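Local coordinates for coelenterazine-binding protein with bound coelenterazine (PDB 2HPS) that binds the luciferin coelenterazine and probably, once calcium binds, makes it available to react with luciferase and oxygen, at residues 8-20 with 78-90. Residues are numbered along the deposited sequence; the frame is centred on the assembly and turned at random. Where two conformers were deposited one is given.
Sequences ERAYHLRKMKTRM and VEEAAVNATDSLL. With CTZ (c2-hydroxy-coelenterazine), chain B.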
loop_
_atom_site.group_PDB
_atom_site.type_symbol
_atom_site.label_atom_id
_atom_site.label_comp_id
_atom_site.label_asym_id
_atom_site.label_seq_id
_atom_site.Cartn_x
_atom_site.Cartn_y
_atom_site.Cartn_z
ATOM N N GLU A 8 -20.641 -0.249 -3.596
ATOM C CA GLU A 8 -19.563 -0.130 -2.593
ATOM C C GLU A 8 -18.563 -1.274 -2.766
ATOM O O GLU A 8 -17.344 -1.052 -2.759
ATOM C CB GLU A 8 -20.143 -0.136 -1.169
ATOM C CG GLU A 8 -20.877 1.144 -0.836
ATOM C CD GLU A 8 -21.658 1.063 0.476
ATOM O OE1 GLU A 8 -21.942 -0.060 0.971
ATOM O OE2 GLU A 8 -21.992 2.150 0.997
ATOM N N ARG A 9 -19.071 -2.495 -2.943
ATOM C CA ARG A 9 -18.172 -3.624 -3.171
ATOM C C ARG A 9 -17.385 -3.416 -4.468
ATOM O O ARG A 9 -16.181 -3.673 -4.513
ATOM C CB ARG A 9 -18.922 -4.955 -3.199
ATOM C CG ARG A 9 -17.959 -6.137 -3.367
ATOM C CD ARG A 9 -18.671 -7.465 -3.265
ATOM N NE ARG A 9 -17.725 -8.575 -3.427
ATOM C CZ ARG A 9 -16.942 -9.083 -2.473
ATOM N NH1 ARG A 9 -16.965 -8.608 -1.225
ATOM N NH2 ARG A 9 -16.125 -10.088 -2.774
ATOM N N ALA A 10 -18.067 -2.932 -5.508
ATOM C CA ALA A 10 -17.403 -2.676 -6.792
ATOM C C ALA A 10 -16.242 -1.713 -6.621
ATOM O O ALA A 10 -15.138 -1.974 -7.102
ATOM C CB ALA A 10 -18.408 -2.122 -7.826
ATOM N N TYR A 11 -16.490 -0.614 -5.904
ATOM C CA TYR A 11 -15.470 0.414 -5.732
ATOM C C TYR A 11 -14.300 -0.122 -4.888
ATOM O O TYR A 11 -13.136 0.086 -5.221
ATOM C CB TYR A 11 -16.084 1.678 -5.108
ATOM C CG TYR A 11 -15.045 2.745 -4.843
ATOM C CD1 TYR A 11 -14.356 3.351 -5.905
ATOM C CD2 TYR A 11 -14.691 3.086 -3.537
ATOM C CE1 TYR A 11 -13.362 4.316 -5.672
ATOM C CE2 TYR A 11 -13.700 4.036 -3.294
ATOM C CZ TYR A 11 -13.037 4.642 -4.356
ATOM O OH TYR A 11 -12.070 5.593 -4.118
ATOM N N HIS A 12 -14.623 -0.819 -3.799
ATOM C CA HIS A 12 -13.561 -1.368 -2.948
ATOM C C HIS A 12 -12.701 -2.364 -3.709
ATOM O O HIS A 12 -11.466 -2.302 -3.641
ATOM C CB HIS A 12 -14.114 -1.997 -1.673
ATOM C CG HIS A 12 -13.070 -2.173 -0.624
ATOM N ND1 HIS A 12 -12.227 -3.263 -0.589
ATOM C CD2 HIS A 12 -12.679 -1.356 0.385
ATOM C CE1 HIS A 12 -11.365 -3.113 0.404
ATOM N NE2 HIS A 12 -11.630 -1.974 1.020
ATOM N N LEU A 13 -13.336 -3.238 -4.494
ATOM C CA LEU A 13 -12.553 -4.175 -5.320
ATOM C C LEU A 13 -11.681 -3.468 -6.346
ATOM O O LEU A 13 -10.590 -3.940 -6.674
ATOM C CB LEU A 13 -13.480 -5.163 -6.044
ATOM C CG LEU A 13 -14.159 -6.241 -5.203
ATOM C CD1 LEU A 13 -15.259 -6.927 -6.032
ATOM C CD2 LEU A 13 -13.115 -7.285 -4.768
ATOM N N ARG A 14 -12.201 -2.381 -6.915
ATOM C CA ARG A 14 -11.440 -1.560 -7.863
ATOM C C ARG A 14 -10.186 -0.991 -7.212
ATOM O O ARG A 14 -9.098 -1.052 -7.796
ATOM C CB ARG A 14 -12.312 -0.441 -8.424
ATOM C CG ARG A 14 -11.646 0.378 -9.537
ATOM C CD ARG A 14 -12.661 1.393 -10.120
ATOM N NE ARG A 14 -12.056 2.227 -11.154
ATOM C CZ ARG A 14 -11.960 1.902 -12.440
ATOM N NH1 ARG A 14 -12.417 0.723 -12.880
ATOM N NH2 ARG A 14 -11.373 2.760 -13.292
ATOM N N LYS A 15 -10.328 -0.514 -5.972
ATOM C CA LYS A 15 -9.187 -0.060 -5.211
ATOM C C LYS A 15 -8.198 -1.208 -4.996
ATOM O O LYS A 15 -6.999 -1.056 -5.235
ATOM C CB LYS A 15 -9.633 0.520 -3.875
ATOM C CG LYS A 15 -10.327 1.891 -3.992
ATOM C CD LYS A 15 -10.494 2.559 -2.636
ATOM C CE LYS A 15 -11.407 1.768 -1.684
ATOM N NZ LYS A 15 -11.581 2.478 -0.332
HETATM N N MSE A 16 -8.711 -2.354 -4.568
HETATM C CA MSE A 16 -7.833 -3.482 -4.238
HETATM C C MSE A 16 -7.124 -4.029 -5.482
HETATM O O MSE A 16 -5.965 -4.418 -5.423
HETATM C CB MSE A 16 -8.585 -4.587 -3.502
HETATM C CG MSE A 16 -9.149 -4.183 -2.153
HETATM SE SE MSE A 16 -7.768 -3.438 -0.918
HETATM C CE MSE A 16 -8.303 -1.483 -1.020
ATOM N N LYS A 17 -7.814 -4.053 -6.618
ATOM C CA LYS A 17 -7.166 -4.487 -7.855
ATOM C C LYS A 17 -6.016 -3.544 -8.273
ATOM O O LYS A 17 -4.991 -3.973 -8.816
ATOM C CB LYS A 17 -8.202 -4.632 -8.991
ATOM C CG LYS A 17 -7.624 -5.353 -10.221
ATOM C CD LYS A 17 -8.617 -5.516 -11.390
ATOM C CE LYS A 17 -7.864 -6.032 -12.628
ATOM N NZ LYS A 17 -8.793 -6.148 -13.800
ATOM N N THR A 18 -6.186 -2.255 -8.006
ATOM C CA THR A 18 -5.157 -1.264 -8.318
ATOM C C THR A 18 -3.916 -1.556 -7.457
ATOM O O THR A 18 -2.784 -1.583 -7.952
ATOM C CB THR A 18 -5.726 0.138 -8.078
ATOM O OG1 THR A 18 -6.889 0.299 -8.921
ATOM C CG2 THR A 18 -4.705 1.213 -8.436
ATOM N N ARG A 19 -4.166 -1.850 -6.191
ATOM C CA ARG A 19 -3.106 -2.207 -5.240
ATOM C C ARG A 19 -2.415 -3.501 -5.689
ATOM O O ARG A 19 -1.196 -3.595 -5.703
ATOM C CB ARG A 19 -3.726 -2.407 -3.857
ATOM C CG ARG A 19 -2.756 -2.898 -2.803
ATOM C CD ARG A 19 -3.517 -3.134 -1.496
ATOM N NE ARG A 19 -2.745 -3.986 -0.580
ATOM C CZ ARG A 19 -3.270 -4.685 0.429
ATOM N NH1 ARG A 19 -4.578 -4.639 0.699
ATOM N NH2 ARG A 19 -2.477 -5.419 1.193
HETATM N N MSE A 20 -3.202 -4.492 -6.076
HETATM C CA MSE A 20 -2.626 -5.776 -6.414
HETATM C C MSE A 20 -1.830 -5.724 -7.700
HETATM O O MSE A 20 -0.837 -6.457 -7.859
HETATM C CB MSE A 20 -3.705 -6.849 -6.467
HETATM C CG MSE A 20 -4.371 -7.127 -5.128
HETATM SE SE MSE A 20 -3.079 -7.811 -3.834
HETATM C CE MSE A 20 -2.563 -6.355 -2.836
ATOM N N VAL A 78 -4.468 -11.250 -10.279
ATOM C CA VAL A 78 -4.629 -9.998 -9.540
ATOM C C VAL A 78 -6.065 -9.768 -9.043
ATOM O O VAL A 78 -6.249 -9.252 -7.949
ATOM C CB VAL A 78 -4.085 -8.766 -10.309
ATOM C CG1 VAL A 78 -2.585 -8.947 -10.577
ATOM C CG2 VAL A 78 -4.875 -8.528 -11.610
ATOM N N GLU A 79 -7.082 -10.180 -9.809
ATOM C CA GLU A 79 -8.455 -9.982 -9.316
ATOM C C GLU A 79 -8.825 -10.962 -8.195
ATOM O O GLU A 79 -9.572 -10.582 -7.284
ATOM C CB GLU A 79 -9.522 -9.892 -10.440
ATOM C CG GLU A 79 -11.018 -9.713 -9.976
ATOM C CD GLU A 79 -11.371 -8.408 -9.194
ATOM O OE1 GLU A 79 -12.520 -8.317 -8.690
ATOM O OE2 GLU A 79 -10.552 -7.464 -9.081
ATOM N N GLU A 80 -8.289 -12.187 -8.230
ATOM C CA GLU A 80 -8.514 -13.129 -7.121
ATOM C C GLU A 80 -7.892 -12.591 -5.821
ATOM O O GLU A 80 -8.523 -12.645 -4.755
ATOM C CB GLU A 80 -7.976 -14.524 -7.433
ATOM C CG GLU A 80 -8.302 -15.576 -6.368
ATOM C CD GLU A 80 -7.917 -16.996 -6.785
ATOM O OE1 GLU A 80 -8.018 -17.320 -7.989
ATOM O OE2 GLU A 80 -7.520 -17.788 -5.911
ATOM N N ALA A 81 -6.673 -12.062 -5.920
ATOM C CA ALA A 81 -6.022 -11.435 -4.765
ATOM C C ALA A 81 -6.799 -10.211 -4.281
ATOM O O ALA A 81 -6.914 -9.986 -3.068
ATOM C CB ALA A 81 -4.578 -11.060 -5.101
ATOM N N ALA A 82 -7.334 -9.427 -5.225
ATOM C CA ALA A 82 -8.172 -8.271 -4.881
ATOM C C ALA A 82 -9.427 -8.685 -4.094
ATOM O O ALA A 82 -9.775 -8.075 -3.092
ATOM C CB ALA A 82 -8.547 -7.458 -6.138
ATOM N N VAL A 83 -10.091 -9.749 -4.535
ATOM C CA VAL A 83 -11.235 -10.266 -3.805
ATOM C C VAL A 83 -10.837 -10.681 -2.374
ATOM O O VAL A 83 -11.547 -10.386 -1.414
ATOM C CB VAL A 83 -11.908 -11.437 -4.578
ATOM C CG1 VAL A 83 -12.834 -12.177 -3.673
ATOM C CG2 VAL A 83 -12.671 -10.895 -5.829
ATOM N N ASN A 84 -9.702 -11.357 -2.248
ATOM C CA ASN A 84 -9.202 -11.776 -0.931
ATOM C C ASN A 84 -8.942 -10.574 -0.018
ATOM O O ASN A 84 -9.295 -10.607 1.162
ATOM C CB ASN A 84 -7.948 -12.622 -1.077
ATOM C CG ASN A 84 -8.227 -13.985 -1.712
ATOM O OD1 ASN A 84 -9.360 -14.477 -1.690
ATOM N ND2 ASN A 84 -7.192 -14.594 -2.262
ATOM N N ALA A 85 -8.373 -9.511 -0.590
ATOM C CA ALA A 85 -8.153 -8.248 0.131
ATOM C C ALA A 85 -9.466 -7.623 0.613
ATOM O O ALA A 85 -9.614 -7.263 1.783
ATOM C CB ALA A 85 -7.368 -7.248 -0.780
ATOM N N THR A 86 -10.436 -7.473 -0.294
ATOM C CA THR A 86 -11.716 -6.864 0.039
ATOM C C THR A 86 -12.445 -7.693 1.092
ATOM O O THR A 86 -12.936 -7.149 2.094
ATOM C CB THR A 86 -12.559 -6.691 -1.251
ATOM O OG1 THR A 86 -11.894 -5.719 -2.082
ATOM C CG2 THR A 86 -13.998 -6.236 -0.937
ATOM N N ASP A 87 -12.476 -9.010 0.879
ATOM C CA ASP A 87 -13.162 -9.921 1.812
ATOM C C ASP A 87 -12.542 -9.825 3.210
ATOM O O ASP A 87 -13.271 -9.708 4.193
ATOM C CB ASP A 87 -13.119 -11.378 1.312
ATOM C CG ASP A 87 -14.102 -11.651 0.184
ATOM O OD1 ASP A 87 -14.977 -10.806 -0.081
ATOM O OD2 ASP A 87 -13.978 -12.726 -0.453
ATOM N N SER A 88 -11.211 -9.850 3.272
ATOM C CA SER A 88 -10.478 -9.754 4.555
ATOM C C SER A 88 -10.647 -8.407 5.258
ATOM O O SER A 88 -11.016 -8.355 6.443
ATOM C CB SER A 88 -9.004 -10.135 4.407
ATOM O OG SER A 88 -8.330 -9.332 3.465
ATOM N N LEU A 89 -10.393 -7.321 4.522
ATOM C CA LEU A 89 -10.451 -5.975 5.106
ATOM C C LEU A 89 -11.825 -5.564 5.576
ATOM O O LEU A 89 -11.950 -4.962 6.635
ATOM C CB LEU A 89 -9.914 -4.933 4.120
ATOM C CG LEU A 89 -8.400 -5.007 3.942
ATOM C CD1 LEU A 89 -7.975 -4.295 2.662
ATOM C CD2 LEU A 89 -7.677 -4.440 5.186
ATOM N N LEU A 90 -12.863 -5.885 4.799
ATOM C CA LEU A 90 -14.204 -5.392 5.136
ATOM C C LEU A 90 -14.878 -6.174 6.271
ATOM O O LEU A 90 -15.887 -5.729 6.808
ATOM C CB LEU A 90 -15.092 -5.295 3.882
ATOM C CG LEU A 90 -14.628 -4.239 2.856
ATOM C CD1 LEU A 90 -15.632 -4.119 1.692
ATOM C CD2 LEU A 90 -14.353 -2.864 3.477
HETATM N N1 CTZ B . 2.814 0.930 -2.575
HETATM C C2 CTZ B . 3.497 -0.019 -3.269
HETATM C C3 CTZ B . 3.428 0.471 -4.647
HETATM N N4 CTZ B . 2.764 1.622 -4.714
HETATM C C5 CTZ B . 2.456 2.417 -5.760
HETATM C C6 CTZ B . 1.708 3.574 -5.524
HETATM N N7 CTZ B . 1.305 3.902 -4.278
HETATM C C8 CTZ B . 1.607 3.133 -3.209
HETATM C C9 CTZ B . 2.381 1.893 -3.452
HETATM C C10 CTZ B . 4.137 -1.266 -2.705
HETATM C C11 CTZ B . 3.019 -2.104 -2.137
HETATM C C12 CTZ B . 2.938 -2.297 -0.759
HETATM C C13 CTZ B . 1.914 -3.052 -0.201
HETATM C C14 CTZ B . 0.964 -3.623 -1.054
HETATM C C15 CTZ B . 1.031 -3.426 -2.441
HETATM C C16 CTZ B . 2.064 -2.662 -2.988
HETATM O O17 CTZ B . -0.040 -4.357 -0.512
HETATM O O18 CTZ B . 3.927 -0.112 -5.686
HETATM C C19 CTZ B . 1.389 4.471 -6.657
HETATM C C20 CTZ B . 1.121 3.973 -7.935
HETATM C C21 CTZ B . 0.838 4.847 -8.981
HETATM C C22 CTZ B . 0.838 6.232 -8.759
HETATM C C23 CTZ B . 1.118 6.741 -7.499
HETATM C C24 CTZ B . 1.398 5.861 -6.446
HETATM O O25 CTZ B . 0.565 7.060 -9.803
HETATM C C26 CTZ B . 1.153 3.453 -1.796
HETATM C C27 CTZ B . 2.143 4.400 -1.168
HETATM C C28 CTZ B . 2.932 4.014 -0.086
HETATM C C29 CTZ B . 3.830 4.927 0.467
HETATM C C30 CTZ B . 3.943 6.215 -0.080
HETATM C C31 CTZ B . 3.143 6.605 -1.154
HETATM C C32 CTZ B . 2.233 5.693 -1.695
#
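With CG trans to the backbone N (chi1 -177°) and the chain extended to NE, Arg9 reaches across to Asp87; the same first torsion in His12 (chi1 -162°) swings the imidazole against Thr86 and Leu90. The guanidinium grips one carboxylate oxygen end-on: Arg9 NH2 lies 3.0 Å and NH1 3.2 Å from Asp87 OD1, which sits near the guanidinium plane. Replacing Arg9 with an alanine would probably leave the Asp87 carboxylate without this salt-bridge partner and uncover the flank of Thr86 CG2. His12 ND1 and Thr86 OG1 are 2.9 Å apart at the ring edge in a nearly straight hydrogen bond (163°), while Leu90 CD2 makes a CH-pi contact over one face, 4.0 Å from the ring centroid. As His12 NE2 also bonds to Leu168 O, both ring nitrogens are held, which should fix the ring's rotation. Knobs-into-holes packing follows: Leu13 enters a hole lined by Glu79, Ala82, Val83 and Thr86. Met16 CA and Ala82 CA come within 4.8 Å, consistent with the small alanine side chain. Farther along, Arg19 NE donates to O17 of the bound c2-hydroxy-coelenterazine (2.7 Å). The contact thus joins helix 6-21, the first of EF-hand 1, to helix 78-91, which follows strand 75-77, the antiparallel partner of strand 30-32; helix 157-169 covers Met16 and Leu89, and helix 51-68 packs on Met20 and Ala85.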